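Local structure of SPD1 nuclease (Streptococcus pyogenes, 2XGR) at residues A73-I78 with H121-Y125; W115-R119 with G246-P250; N190-R195 with D242-G246; Q196-V202 with V227-E233. The protein acts as a prophage-encoded extracellular DNase of the His-Me finger endonuclease clan, probably cutting DNA with the help of a bound metal ion. All coordinates share one frame; numbering follows the deposited sequence. Where two conformers were deposited one is given.

Contact 1 of 4, residues A73-I78 with H121-Y125; sequences ATFSHI and HLVGY
Ser76 meets both Leu122 and Val123 where the loop 121-125 packs on the start of strand 76-80. Ser76 CB lies 3.8 Å from Leu122 CB. The serine hydroxyl comes alongside one methyl of Val123, with 3.3 Å between Ser76 OG and Val123 CG2. The two branches of that valine divide the work: CG2 lies against the serine, while Val123 CG1 meets Ile78 CG2 at 4.0 Å, the two side chains crossing at a slant. Val123 CG1 stands opposite its own backbone N (chi1 168°), which leaves CG2 on the N side and able to reach Ser76. Farther back along 73-78, Leu122 CD1 lies 3.9 Å from the backbone carbonyl carbon, Phe75 C. The same methyl, Leu122 CD1, also touches Ala73 CB at 4.0 Å.

The second shell is polar and centres on Asn136. Its OD1 takes hydrogen bonds from Ser76 OG and from the backbone N of Val123, and its backbone is bonded to Leu122, so one residue ties the strand and the loop together. Ser76 OG is swung away from its backbone N (chi1 177°), which brings it to that amide oxygen.

The loop joins strand 119-121 to helix 125-128, with Gly124 at the helix N-cap. Strands 119-121 and 137-139, followed by helix 142-146, are consistent with the beta-beta-alpha finger of the clan. The contact joins the loop after strand 119-121, probably part of that finger, to the main sheet through aliphatic packing, with the buried serine hydroxyl satisfied by the side-chain amide of Asn136.

Contact 2 of 4, residues W115-R119 with G246-P250; sequences WVMNR and GTATP
Trp115 lies across the last strand, 247-249, with its ring over Ala248. From CB, chi1 of 59° sets CG between the backbone N and the carbonyl carbon, and the indole then lies over Ala248. CD2 and CE3 pass near the carbonyl oxygen, Trp115 CE3 at 3.7 Å from Ala248 O. At the five-ring side of the six-membered ring, CE2 and CZ2 meet the methyl group: Ala248 CB sits over the face, 4.1 Å from the ring centroid of Trp115, in a CH-pi contact. At the far end Trp115 CZ3 comes within 3.6 Å of Pro250 CD.

The backbones are also paired. Ala248 N donates to Trp115 O at 2.8 Å, and Trp115 N returns a bond to Ala248 O. One step on, Met117 N gives a straight bond (168°) to Gly246 O, 3.0 Å away, though it approaches from above the carbonyl plane. Val116 and Thr247 form the single beta bridge between them. Gly246 and Thr247 both face Asp242 in a G1 beta bulge of the hairpin 240-242/247-249. Met117 CG comes within 4.3 Å of Ala248 CB, and Leu241 touches both side chains. Residues 115-117 are thus tied to the C-terminal hairpin by backbone bonds, with an exposed indole packed on Ala248 and Pro250.

Contact 3 of 4, residues N190-R195 with D242-G246; sequences NEVVPR and DYLNG
Tyr243 O accepts two backbone donors from the facing loop. Val193 N binds it in the carbonyl plane at 3.1 Å with an N-H...O angle of 162°, whereas the bond from Val192 N is weak because it is bent. The tyrosine ring, meanwhile, carries Arg195 on one face: CD stands over the ring centre, and the guanidinium lies flat against the CD2 side, planes 13° apart, with an off-centre cation-pi contact. Two bonds fix the rotation of that guanidinium. Arg195 grips Glu191 in a side-on salt bridge, Arg195 NE to Glu191 OE1 and Arg195 NH2 to Glu191 OE2, both at 2.8 Å, with OE1 using its syn lone pair. A sharp bend at chi2 (-95°) carries the arginine back over the ring.

Segment 242-246 is the turn of the hairpin 240-242/247-249. There Gly246 N donates to Asp242 O at 2.7 Å, and Asp242 OD1 takes weak bonds from Leu244 N and Asn245 N. Val193 packs with both branches, Val193 CG1 3.6 Å from Tyr243 CD1 and Val193 CG2 3.5 Å from Gly246 CA. The phenol OH is hydrogen-bonded to Asn234 O, with a weaker link through water 1, which donates to Arg195 O at 2.7 Å. Pro194 O, at the ring edge, accepts from Asn234 ND2.

Contact 4 of 4, residues Q196-V202 with V227-E233; sequences QIELQYV and VTTVILE
Leu199 and Val230 are a hydrogen-bonded antiparallel pair whose side chains meet CB to CB at 4.2 Å, in the middle of the apolar face. Leu199 also reaches along the neighbouring strand, its CD1 3.9 Å from Leu232 CD1. Met160 and Tyr163 of helix 160-173 cover this face. Toward one end, Tyr201 leans across its partner: Thr228 CB lies over a ring face, and Val230 CG2 touches the phenol oxygen, which is hydrogen-bonded to Glu220. With CG between the backbone N and the carbonyl carbon (chi1 48°), that ring tips over the neighbouring strand.

Between the backbones, Ile197/Leu232, Leu199/Val230 and Tyr201/Thr228 each exchange two N-H...O bonds, as from Leu199 N to Val230 O at 2.8 Å. The opposite face bears Gln196, Glu198, Gln200, Thr229, Ile231 and Glu233. Gln200 CG packs on Val227 CG1 at 3.5 Å; water 2 links Gln200 OE1 to Thr229 OG1, and Gln200 NE2 serves Lys52 O. At the Gln196 end, Gln196 NE2 donates to Glu233 OE2 at 2.9 Å, from the syn side but 24° out of the carboxylate plane. The Leu199 face is mostly apolar under helix 160-173, while the other pairs several of its polar groups by an amide-carboxylate bond, a water and Lys52.

Contacts 1 and 4 are buried near the centre of the chain and reach the same main sheet; they touch through Leu122 and Ile197. Contacts 2 and 3 lie near the surface, their centres about 20 Å from that of the chain, and both hold the C-terminal hairpin, sharing Gly246 and meeting where Met117 packs on Val193. Chemistry follows place. Contact 1 is side-chain packing with polar groups satisfied by an outside asparagine, and contact 4 adds regular strand pairing. Contact 2 relies on a short backbone bridge beside an indole, contact 3 on a salt-bridged arginine stacked on tyrosine. Contact 4 is nested in the loops that contacts 2 and 3 close.

Contact 1 of 4, residues A73-I78 with H121-Y125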
loop_
_atom_site.group_PDB
_atom_site.type_symbol
_atom_site.label_atom_id
_atom_site.label_comp_id
_atom_site.label_asym_id
_atom_site.label_seq_id
_atom_site.Cartn_x
_atom_site.Cartn_y
_atom_site.Cartn_z
ATOM N N ALA A 73 13.046 -6.762 -0.842
ATOM C CA ALA A 73 12.234 -5.938 -1.761
ATOM C C ALA A 73 12.441 -4.446 -1.487
ATOM O O ALA A 73 12.672 -4.017 -0.346
ATOM C CB ALA A 73 10.737 -6.274 -1.479
ATOM N N THR A 74 12.279 -3.634 -2.516
ATOM C CA THR A 74 12.547 -2.197 -2.413
ATOM C C THR A 74 11.358 -1.290 -2.658
ATOM O O THR A 74 11.307 -0.192 -2.070
ATOM C CB THR A 74 13.726 -1.754 -3.306
ATOM O OG1 THR A 74 13.496 -2.119 -4.666
ATOM C CG2 THR A 74 15.002 -2.512 -2.811
ATOM N N PHE A 75 10.442 -1.672 -3.559
ATOM C CA PHE A 75 9.121 -0.963 -3.600
ATOM C C PHE A 75 8.176 -1.730 -4.494
ATOM O O PHE A 75 8.628 -2.458 -5.366
ATOM C CB PHE A 75 9.228 0.500 -4.150
ATOM C CG PHE A 75 9.665 0.584 -5.608
ATOM C CD1 PHE A 75 8.706 0.610 -6.676
ATOM C CD2 PHE A 75 11.025 0.752 -5.919
ATOM C CE1 PHE A 75 9.160 0.678 -8.049
ATOM C CE2 PHE A 75 11.436 0.903 -7.245
ATOM C CZ PHE A 75 10.520 0.861 -8.303
ATOM N N SER A 76 6.883 -1.403 -4.427
ATOM C CA SER A 76 5.961 -1.931 -5.433
ATOM C C SER A 76 4.990 -0.754 -5.767
ATOM O O SER A 76 4.540 -0.024 -4.864
ATOM C CB SER A 76 5.180 -3.067 -4.775
ATOM O OG SER A 76 4.231 -3.553 -5.732
ATOM N N HIS A 77 4.766 -0.484 -7.058
ATOM C CA HIS A 77 4.109 0.751 -7.502
ATOM C C HIS A 77 3.088 0.390 -8.574
ATOM O O HIS A 77 3.435 -0.258 -9.589
ATOM C CB HIS A 77 5.137 1.708 -8.070
ATOM C CG HIS A 77 4.730 3.169 -8.062
ATOM N ND1 HIS A 77 3.434 3.639 -8.064
ATOM C CD2 HIS A 77 5.531 4.268 -8.179
ATOM C CE1 HIS A 77 3.455 4.988 -8.074
ATOM N NE2 HIS A 77 4.721 5.371 -8.186
ATOM N N ILE A 78 1.807 0.684 -8.319
ATOM C CA ILE A 78 0.772 0.317 -9.296
ATOM C C ILE A 78 0.010 1.554 -9.757
ATOM O O ILE A 78 -0.119 2.558 -9.017
ATOM C CB ILE A 78 -0.156 -0.760 -8.653
ATOM C CG1 ILE A 78 -1.041 -1.482 -9.706
ATOM C CG2 ILE A 78 -1.025 -0.171 -7.480
ATOM C CD1 ILE A 78 -1.726 -2.779 -9.087
ATOM N N HIS A 121 2.220 -8.704 1.644
ATOM C CA HIS A 121 2.384 -8.015 0.402
ATOM C C HIS A 121 2.741 -6.526 0.639
ATOM O O HIS A 121 2.340 -5.945 1.650
ATOM C CB HIS A 121 1.018 -7.964 -0.332
ATOM C CG HIS A 121 0.710 -9.231 -1.094
ATOM N ND1 HIS A 121 0.658 -10.459 -0.477
ATOM C CD2 HIS A 121 0.404 -9.450 -2.391
ATOM C CE1 HIS A 121 0.386 -11.392 -1.377
ATOM N NE2 HIS A 121 0.190 -10.803 -2.533
ATOM N N LEU A 122 3.462 -5.938 -0.326
ATOM C CA LEU A 122 3.611 -4.472 -0.354
ATOM C C LEU A 122 2.302 -3.877 -0.959
ATOM O O LEU A 122 1.490 -3.354 -0.223
ATOM C CB LEU A 122 4.849 -4.050 -1.158
ATOM C CG LEU A 122 6.196 -4.521 -0.471
ATOM C CD1 LEU A 122 7.405 -4.102 -1.435
ATOM C CD2 LEU A 122 6.397 -3.773 0.874
ATOM N N VAL A 123 2.086 -4.058 -2.258
ATOM C CA VAL A 123 0.782 -3.715 -2.845
ATOM C C VAL A 123 -0.174 -4.923 -2.639
ATOM O O VAL A 123 0.171 -6.037 -3.014
ATOM C CB VAL A 123 0.925 -3.355 -4.324
ATOM C CG1 VAL A 123 -0.491 -3.292 -5.003
ATOM C CG2 VAL A 123 1.563 -1.960 -4.485
ATOM N N GLY A 124 -1.307 -4.734 -1.933
ATOM C CA GLY A 124 -2.172 -5.892 -1.649
ATOM C C GLY A 124 -2.624 -6.650 -2.893
ATOM O O GLY A 124 -2.797 -6.101 -4.024
ATOM N N TYR A 125 -2.960 -7.910 -2.629
ATOM C CA TYR A 125 -3.265 -8.831 -3.729
ATOM C C TYR A 125 -4.350 -8.375 -4.684
ATOM O O TYR A 125 -4.179 -8.509 -5.906
ATOM C CB TYR A 125 -3.709 -10.199 -3.090
ATOM C CG TYR A 125 -3.982 -11.213 -4.142
ATOM C CD1 TYR A 125 -2.952 -11.806 -4.870
ATOM C CD2 TYR A 125 -5.278 -11.485 -4.505
ATOM C CE1 TYR A 125 -3.207 -12.782 -5.847
ATOM C CE2 TYR A 125 -5.553 -12.481 -5.475
ATOM C CZ TYR A 125 -4.514 -13.053 -6.178
ATOM O OH TYR A 125 -4.780 -13.997 -7.163
#

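Contact 2 of 4, residues W115-R119 with G246-P250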
loop_
_atom_site.group_PDB
_atom_site.type_symbol
_atom_site.label_atom_id
_atom_site.label_comp_id
_atom_site.label_asym_id
_atom_site.label_seq_id
_atom_site.Cartn_x
_atom_site.Cartn_y
_atom_site.Cartn_z
ATOM N N TRP A 115 8.912 -17.430 16.852
ATOM C CA TRP A 115 8.783 -17.984 15.510
ATOM C C TRP A 115 9.428 -17.105 14.407
ATOM O O TRP A 115 9.855 -15.980 14.664
ATOM C CB TRP A 115 7.290 -18.209 15.186
ATOM C CG TRP A 115 6.498 -16.933 15.276
ATOM C CD1 TRP A 115 6.122 -16.116 14.232
ATOM C CD2 TRP A 115 6.051 -16.281 16.478
ATOM N NE1 TRP A 115 5.439 -15.014 14.718
ATOM C CE2 TRP A 115 5.373 -15.098 16.088
ATOM C CE3 TRP A 115 6.127 -16.601 17.846
ATOM C CZ2 TRP A 115 4.775 -14.230 17.022
ATOM C CZ3 TRP A 115 5.547 -15.729 18.776
ATOM C CH2 TRP A 115 4.878 -14.560 18.357
ATOM N N VAL A 116 9.465 -17.647 13.195
ATOM C CA VAL A 116 9.902 -16.947 11.994
ATOM C C VAL A 116 8.744 -16.078 11.463
ATOM O O VAL A 116 7.612 -16.566 11.309
ATOM C CB VAL A 116 10.286 -17.948 10.894
ATOM C CG1 VAL A 116 10.727 -17.208 9.646
ATOM C CG2 VAL A 116 11.392 -18.932 11.401
ATOM N N MET A 117 9.008 -14.793 11.228
ATOM C CA MET A 117 7.939 -13.903 10.743
ATOM C C MET A 117 7.448 -14.333 9.364
ATOM O O MET A 117 8.204 -14.901 8.569
ATOM C CB MET A 117 8.473 -12.487 10.684
ATOM C CG MET A 117 8.625 -11.806 12.057
ATOM S SD MET A 117 9.305 -10.152 11.678
ATOM C CE MET A 117 7.782 -9.278 11.141
ATOM N N ASN A 118 6.162 -14.069 9.083
ATOM C CA ASN A 118 5.577 -14.439 7.809
ATOM C C ASN A 118 5.797 -13.207 6.935
ATOM O O ASN A 118 6.077 -12.147 7.487
ATOM C CB ASN A 118 4.054 -14.627 7.990
ATOM C CG ASN A 118 3.708 -15.879 8.793
ATOM O OD1 ASN A 118 3.133 -15.798 9.894
ATOM N ND2 ASN A 118 4.160 -17.017 8.306
ATOM N N ARG A 119 5.574 -13.350 5.639
ATOM C CA ARG A 119 5.730 -12.247 4.674
ATOM C C ARG A 119 4.359 -11.727 4.166
ATOM O O ARG A 119 3.436 -12.496 3.904
ATOM C CB ARG A 119 6.566 -12.730 3.506
ATOM C CG ARG A 119 8.091 -12.890 3.852
ATOM C CD ARG A 119 8.903 -13.084 2.582
ATOM N NE ARG A 119 8.485 -14.262 1.839
ATOM C CZ ARG A 119 8.799 -14.511 0.560
ATOM N NH1 ARG A 119 9.538 -13.659 -0.163
ATOM N NH2 ARG A 119 8.376 -15.645 -0.005
ATOM N N GLY A 246 14.557 -11.610 11.440
ATOM C CA GLY A 246 13.209 -11.861 10.937
ATOM C C GLY A 246 12.484 -12.886 11.806
ATOM O O GLY A 246 11.872 -13.807 11.289
ATOM N N THR A 247 12.507 -12.695 13.118
ATOM C CA THR A 247 11.789 -13.610 13.997
ATOM C C THR A 247 11.091 -12.796 15.062
ATOM O O THR A 247 11.386 -11.610 15.263
ATOM C CB THR A 247 12.783 -14.659 14.668
ATOM O OG1 THR A 247 13.720 -13.957 15.479
ATOM C CG2 THR A 247 13.552 -15.474 13.632
ATOM N N ALA A 248 10.154 -13.414 15.783
ATOM C CA ALA A 248 9.375 -12.672 16.779
ATOM C C ALA A 248 9.272 -13.503 18.064
ATOM O O ALA A 248 9.278 -14.717 17.998
ATOM C CB ALA A 248 7.944 -12.409 16.237
ATOM N N THR A 249 9.114 -12.826 19.199
ATOM C CA THR A 249 8.804 -13.480 20.493
ATOM C C THR A 249 7.806 -12.619 21.278
ATOM O O THR A 249 7.821 -11.396 21.172
ATOM C CB THR A 249 10.100 -13.648 21.389
ATOM O OG1 THR A 249 10.584 -12.357 21.805
ATOM C CG2 THR A 249 11.199 -14.392 20.663
ATOM N N PRO A 250 6.966 -13.242 22.116
ATOM C CA PRO A 250 6.147 -12.464 23.053
ATOM C C PRO A 250 6.993 -11.574 23.962
ATOM O O PRO A 250 6.505 -10.540 24.428
ATOM C CB PRO A 250 5.442 -13.545 23.871
ATOM C CG PRO A 250 5.318 -14.708 22.909
ATOM C CD PRO A 250 6.534 -14.651 22.018
#

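Contact 3 of 4, residues N190-R195 with D242-G246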
loop_
_atom_site.group_PDB
_atom_site.type_symbol
_atom_site.label_atom_id
_atom_site.label_comp_id
_atom_site.label_asym_id
_atom_site.label_seq_id
_atom_site.Cartn_x
_atom_site.Cartn_y
_atom_site.Cartn_z
ATOM N N ASN A 190 21.500 -3.466 7.945
ATOM C CA ASN A 190 21.384 -4.819 7.383
ATOM C C ASN A 190 20.055 -5.559 7.668
ATOM O O ASN A 190 19.939 -6.734 7.353
ATOM C CB ASN A 190 22.497 -5.703 7.985
ATOM C CG ASN A 190 23.864 -5.206 7.619
ATOM O OD1 ASN A 190 24.093 -4.824 6.476
ATOM N ND2 ASN A 190 24.761 -5.135 8.604
ATOM N N GLU A 191 19.111 -4.889 8.327
ATOM C CA GLU A 191 17.920 -5.560 8.815
ATOM C C GLU A 191 17.100 -6.045 7.615
ATOM O O GLU A 191 16.879 -5.281 6.662
ATOM C CB GLU A 191 17.095 -4.591 9.670
ATOM C CG GLU A 191 17.809 -4.187 10.998
ATOM C CD GLU A 191 17.110 -3.120 11.722
ATOM O OE1 GLU A 191 15.945 -2.744 11.364
ATOM O OE2 GLU A 191 17.639 -2.645 12.739
ATOM N N VAL A 192 16.576 -7.273 7.736
ATOM C CA VAL A 192 15.835 -7.826 6.611
ATOM C C VAL A 192 14.337 -7.506 6.783
ATOM O O VAL A 192 13.592 -7.663 5.822
ATOM C CB VAL A 192 16.060 -9.350 6.404
ATOM C CG1 VAL A 192 17.548 -9.642 6.147
ATOM C CG2 VAL A 192 15.558 -10.119 7.586
ATOM N N VAL A 193 13.911 -7.106 7.987
ATOM C CA VAL A 193 12.513 -6.752 8.267
ATOM C C VAL A 193 12.476 -5.244 8.213
ATOM O O VAL A 193 13.173 -4.545 8.983
ATOM C CB VAL A 193 12.118 -7.210 9.738
ATOM C CG1 VAL A 193 10.606 -6.875 10.072
ATOM C CG2 VAL A 193 12.386 -8.644 9.925
ATOM N N PRO A 194 11.602 -4.656 7.347
ATOM C CA PRO A 194 11.510 -3.180 7.435
ATOM C C PRO A 194 10.924 -2.696 8.737
ATOM O O PRO A 194 10.002 -3.277 9.233
ATOM C CB PRO A 194 10.552 -2.782 6.253
ATOM C CG PRO A 194 9.707 -4.055 6.022
ATOM C CD PRO A 194 10.552 -5.271 6.517
ATOM N N ARG A 195 11.421 -1.592 9.297
ATOM C CA ARG A 195 10.853 -1.015 10.503
ATOM C C ARG A 195 9.515 -0.358 10.237
ATOM O O ARG A 195 8.694 -0.218 11.142
ATOM C CB ARG A 195 11.806 0.073 10.999
ATOM C CG ARG A 195 13.143 -0.541 11.451
ATOM C CD ARG A 195 13.136 -0.786 12.882
ATOM N NE ARG A 195 14.427 -1.404 13.308
ATOM C CZ ARG A 195 14.782 -1.530 14.583
ATOM N NH1 ARG A 195 13.948 -1.051 15.502
ATOM N NH2 ARG A 195 15.931 -2.171 14.934
ATOM N N ASP A 242 12.861 -9.273 16.142
ATOM C CA ASP A 242 14.239 -9.242 15.655
ATOM C C ASP A 242 14.220 -8.836 14.169
ATOM O O ASP A 242 14.085 -9.691 13.245
ATOM C CB ASP A 242 14.918 -10.595 15.857
ATOM C CG ASP A 242 16.351 -10.662 15.227
ATOM O OD1 ASP A 242 16.823 -9.597 14.751
ATOM O OD2 ASP A 242 16.974 -11.769 15.220
ATOM N N TYR A 243 14.492 -7.541 13.981
ATOM C CA TYR A 243 14.496 -6.899 12.613
ATOM C C TYR A 243 15.643 -7.373 11.772
ATOM O O TYR A 243 15.604 -7.417 10.510
ATOM C CB TYR A 243 14.390 -5.364 12.633
ATOM C CG TYR A 243 13.135 -4.827 13.231
ATOM C CD1 TYR A 243 12.005 -4.548 12.415
ATOM C CD2 TYR A 243 13.029 -4.569 14.596
ATOM C CE1 TYR A 243 10.838 -4.137 12.957
ATOM C CE2 TYR A 243 11.821 -4.064 15.152
ATOM C CZ TYR A 243 10.714 -3.901 14.303
ATOM O OH TYR A 243 9.549 -3.382 14.810
ATOM N N LEU A 244 16.695 -7.841 12.464
ATOM C CA LEU A 244 17.805 -8.327 11.752
ATOM C C LEU A 244 17.634 -9.720 11.181
ATOM O O LEU A 244 18.079 -10.002 10.061
ATOM C CB LEU A 244 19.061 -8.179 12.627
ATOM C CG LEU A 244 20.440 -8.382 12.062
ATOM C CD1 LEU A 244 20.670 -7.513 10.873
ATOM C CD2 LEU A 244 21.429 -7.995 13.160
ATOM N N ASN A 245 16.990 -10.623 11.931
ATOM C CA ASN A 245 16.948 -12.013 11.540
ATOM C C ASN A 245 15.550 -12.442 11.119
ATOM O O ASN A 245 15.374 -13.494 10.500
ATOM C CB ASN A 245 17.491 -12.893 12.685
ATOM C CG ASN A 245 18.992 -12.584 12.998
ATOM O OD1 ASN A 245 19.856 -12.842 12.147
ATOM N ND2 ASN A 245 19.283 -11.982 14.174
ATOM N N GLY A 246 14.557 -11.610 11.440
ATOM C CA GLY A 246 13.209 -11.861 10.937
ATOM C C GLY A 246 12.484 -12.886 11.806
ATOM O O GLY A 246 11.872 -13.807 11.289
HETATM O O HOH W 1 8.986 -0.197 13.849
#

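Contact 4 of 4, residues Q196-V202 with V227-E233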
loop_
_atom_site.group_PDB
_atom_site.type_symbol
_atom_site.label_atom_id
_atom_site.label_comp_id
_atom_site.label_asym_id
_atom_site.label_seq_id
_atom_site.Cartn_x
_atom_site.Cartn_y
_atom_site.Cartn_z
ATOM N N GLN A 196 9.375 0.139 9.003
ATOM C CA GLN A 196 8.212 0.922 8.621
ATOM C C GLN A 196 7.834 0.584 7.185
ATOM O O GLN A 196 8.652 0.119 6.389
ATOM C CB GLN A 196 8.466 2.450 8.674
ATOM C CG GLN A 196 8.807 2.933 10.066
ATOM C CD GLN A 196 9.275 4.349 10.054
ATOM O OE1 GLN A 196 9.952 4.792 9.111
ATOM N NE2 GLN A 196 8.892 5.093 11.077
ATOM N N ILE A 197 6.556 0.830 6.842
ATOM C CA ILE A 197 6.154 0.774 5.426
ATOM C C ILE A 197 5.473 2.084 5.078
ATOM O O ILE A 197 4.636 2.584 5.849
ATOM C CB ILE A 197 5.049 -0.389 5.235
ATOM C CG1 ILE A 197 5.609 -1.731 5.732
ATOM C CG2 ILE A 197 4.548 -0.449 3.754
ATOM C CD1 ILE A 197 6.698 -2.388 4.860
ATOM N N GLU A 198 5.832 2.647 3.922
ATOM C CA GLU A 198 5.261 3.914 3.461
ATOM C C GLU A 198 4.208 3.622 2.390
ATOM O O GLU A 198 4.571 3.032 1.358
ATOM C CB GLU A 198 6.371 4.721 2.770
ATOM C CG GLU A 198 5.908 6.055 2.284
ATOM C CD GLU A 198 6.900 6.769 1.368
ATOM O OE1 GLU A 198 7.638 7.624 1.909
ATOM O OE2 GLU A 198 6.899 6.555 0.117
ATOM N N LEU A 199 2.940 4.034 2.601
ATOM C CA LEU A 199 1.931 3.936 1.601
ATOM C C LEU A 199 1.756 5.308 0.982
ATOM O O LEU A 199 1.483 6.259 1.695
ATOM C CB LEU A 199 0.558 3.581 2.290
ATOM C CG LEU A 199 0.431 2.125 2.796
ATOM C CD1 LEU A 199 1.311 1.879 4.063
ATOM C CD2 LEU A 199 -1.048 1.845 3.136
ATOM N N GLN A 200 1.770 5.398 -0.353
ATOM C CA GLN A 200 1.681 6.696 -1.051
ATOM C C GLN A 200 0.581 6.601 -2.108
ATOM O O GLN A 200 0.586 5.679 -2.938
ATOM C CB GLN A 200 3.015 6.985 -1.810
ATOM C CG GLN A 200 2.987 8.302 -2.542
ATOM C CD GLN A 200 4.167 8.389 -3.452
ATOM O OE1 GLN A 200 5.284 8.657 -2.989
ATOM N NE2 GLN A 200 3.974 7.983 -4.732
ATOM N N TYR A 201 -0.409 7.480 -2.052
ATOM C CA TYR A 201 -1.505 7.318 -2.992
ATOM C C TYR A 201 -2.086 8.645 -3.449
ATOM O O TYR A 201 -2.088 9.656 -2.705
ATOM C CB TYR A 201 -2.654 6.419 -2.399
ATOM C CG TYR A 201 -3.066 6.801 -0.996
ATOM C CD1 TYR A 201 -4.016 7.799 -0.763
ATOM C CD2 TYR A 201 -2.482 6.157 0.115
ATOM C CE1 TYR A 201 -4.448 8.094 0.578
ATOM C CE2 TYR A 201 -2.918 6.499 1.444
ATOM C CZ TYR A 201 -3.920 7.427 1.630
ATOM O OH TYR A 201 -4.294 7.720 2.937
ATOM N N VAL A 202 -2.576 8.631 -4.684
ATOM C CA VAL A 202 -3.279 9.812 -5.229
ATOM C C VAL A 202 -4.150 9.278 -6.349
ATOM O O VAL A 202 -3.839 8.188 -6.902
ATOM C CB VAL A 202 -2.316 10.845 -5.731
ATOM C CG1 VAL A 202 -1.526 10.289 -6.974
ATOM C CG2 VAL A 202 -3.038 12.229 -6.120
ATOM N N VAL A 227 -0.408 14.617 -3.117
ATOM C CA VAL A 227 -0.118 13.161 -3.012
ATOM C C VAL A 227 -0.028 12.850 -1.513
ATOM O O VAL A 227 0.617 13.579 -0.758
ATOM C CB VAL A 227 1.222 12.881 -3.684
ATOM C CG1 VAL A 227 1.622 11.336 -3.513
ATOM C CG2 VAL A 227 1.085 13.283 -5.165
ATOM N N THR A 228 -0.694 11.769 -1.072
ATOM C CA THR A 228 -0.785 11.428 0.363
ATOM C C THR A 228 0.151 10.301 0.711
ATOM O O THR A 228 0.311 9.397 -0.095
ATOM C CB THR A 228 -2.200 10.980 0.703
ATOM O OG1 THR A 228 -3.101 12.056 0.448
ATOM C CG2 THR A 228 -2.381 10.657 2.209
ATOM N N THR A 229 0.861 10.452 1.826
ATOM C CA THR A 229 1.732 9.387 2.313
ATOM C C THR A 229 1.333 9.055 3.737
ATOM O O THR A 229 1.124 9.954 4.546
ATOM C CB THR A 229 3.193 9.859 2.278
ATOM O OG1 THR A 229 3.526 10.278 0.942
ATOM C CG2 THR A 229 4.211 8.712 2.709
ATOM N N VAL A 230 1.291 7.756 4.042
ATOM C CA VAL A 230 0.982 7.246 5.389
ATOM C C VAL A 230 2.178 6.378 5.775
ATOM O O VAL A 230 2.615 5.524 4.955
ATOM C CB VAL A 230 -0.328 6.364 5.301
ATOM C CG1 VAL A 230 -0.433 5.611 6.612
ATOM C CG2 VAL A 230 -1.516 7.303 5.122
ATOM N N ILE A 231 2.765 6.593 6.963
ATOM C CA ILE A 231 3.904 5.745 7.390
ATOM C C ILE A 231 3.421 4.852 8.528
ATOM O O ILE A 231 2.939 5.344 9.565
ATOM C CB ILE A 231 5.138 6.614 7.888
ATOM C CG1 ILE A 231 5.639 7.478 6.743
ATOM C CG2 ILE A 231 6.265 5.688 8.481
ATOM C CD1 ILE A 231 6.687 8.545 7.151
ATOM N N LEU A 232 3.454 3.550 8.304
ATOM C CA LEU A 232 3.022 2.603 9.325
ATOM C C LEU A 232 4.186 1.867 9.911
ATOM O O LEU A 232 5.149 1.531 9.201
ATOM C CB LEU A 232 2.041 1.566 8.713
ATOM C CG LEU A 232 0.777 2.173 8.124
ATOM C CD1 LEU A 232 -0.168 1.043 7.539
ATOM C CD2 LEU A 232 0.028 2.915 9.208
ATOM N N GLU A 233 4.096 1.597 11.213
ATOM C CA GLU A 233 5.159 0.846 11.885
ATOM C C GLU A 233 4.991 -0.640 11.683
ATOM O O GLU A 233 3.867 -1.182 11.807
ATOM C CB GLU A 233 5.150 1.173 13.436
ATOM C CG GLU A 233 5.355 2.623 13.793
ATOM C CD GLU A 233 6.744 3.180 13.436
ATOM O OE1 GLU A 233 7.764 2.453 13.550
ATOM O OE2 GLU A 233 6.787 4.353 12.976
HETATM O O HOH W 2 5.574 9.785 -0.528
HETATM O O HOH W 3 -3.804 11.807 -2.293
#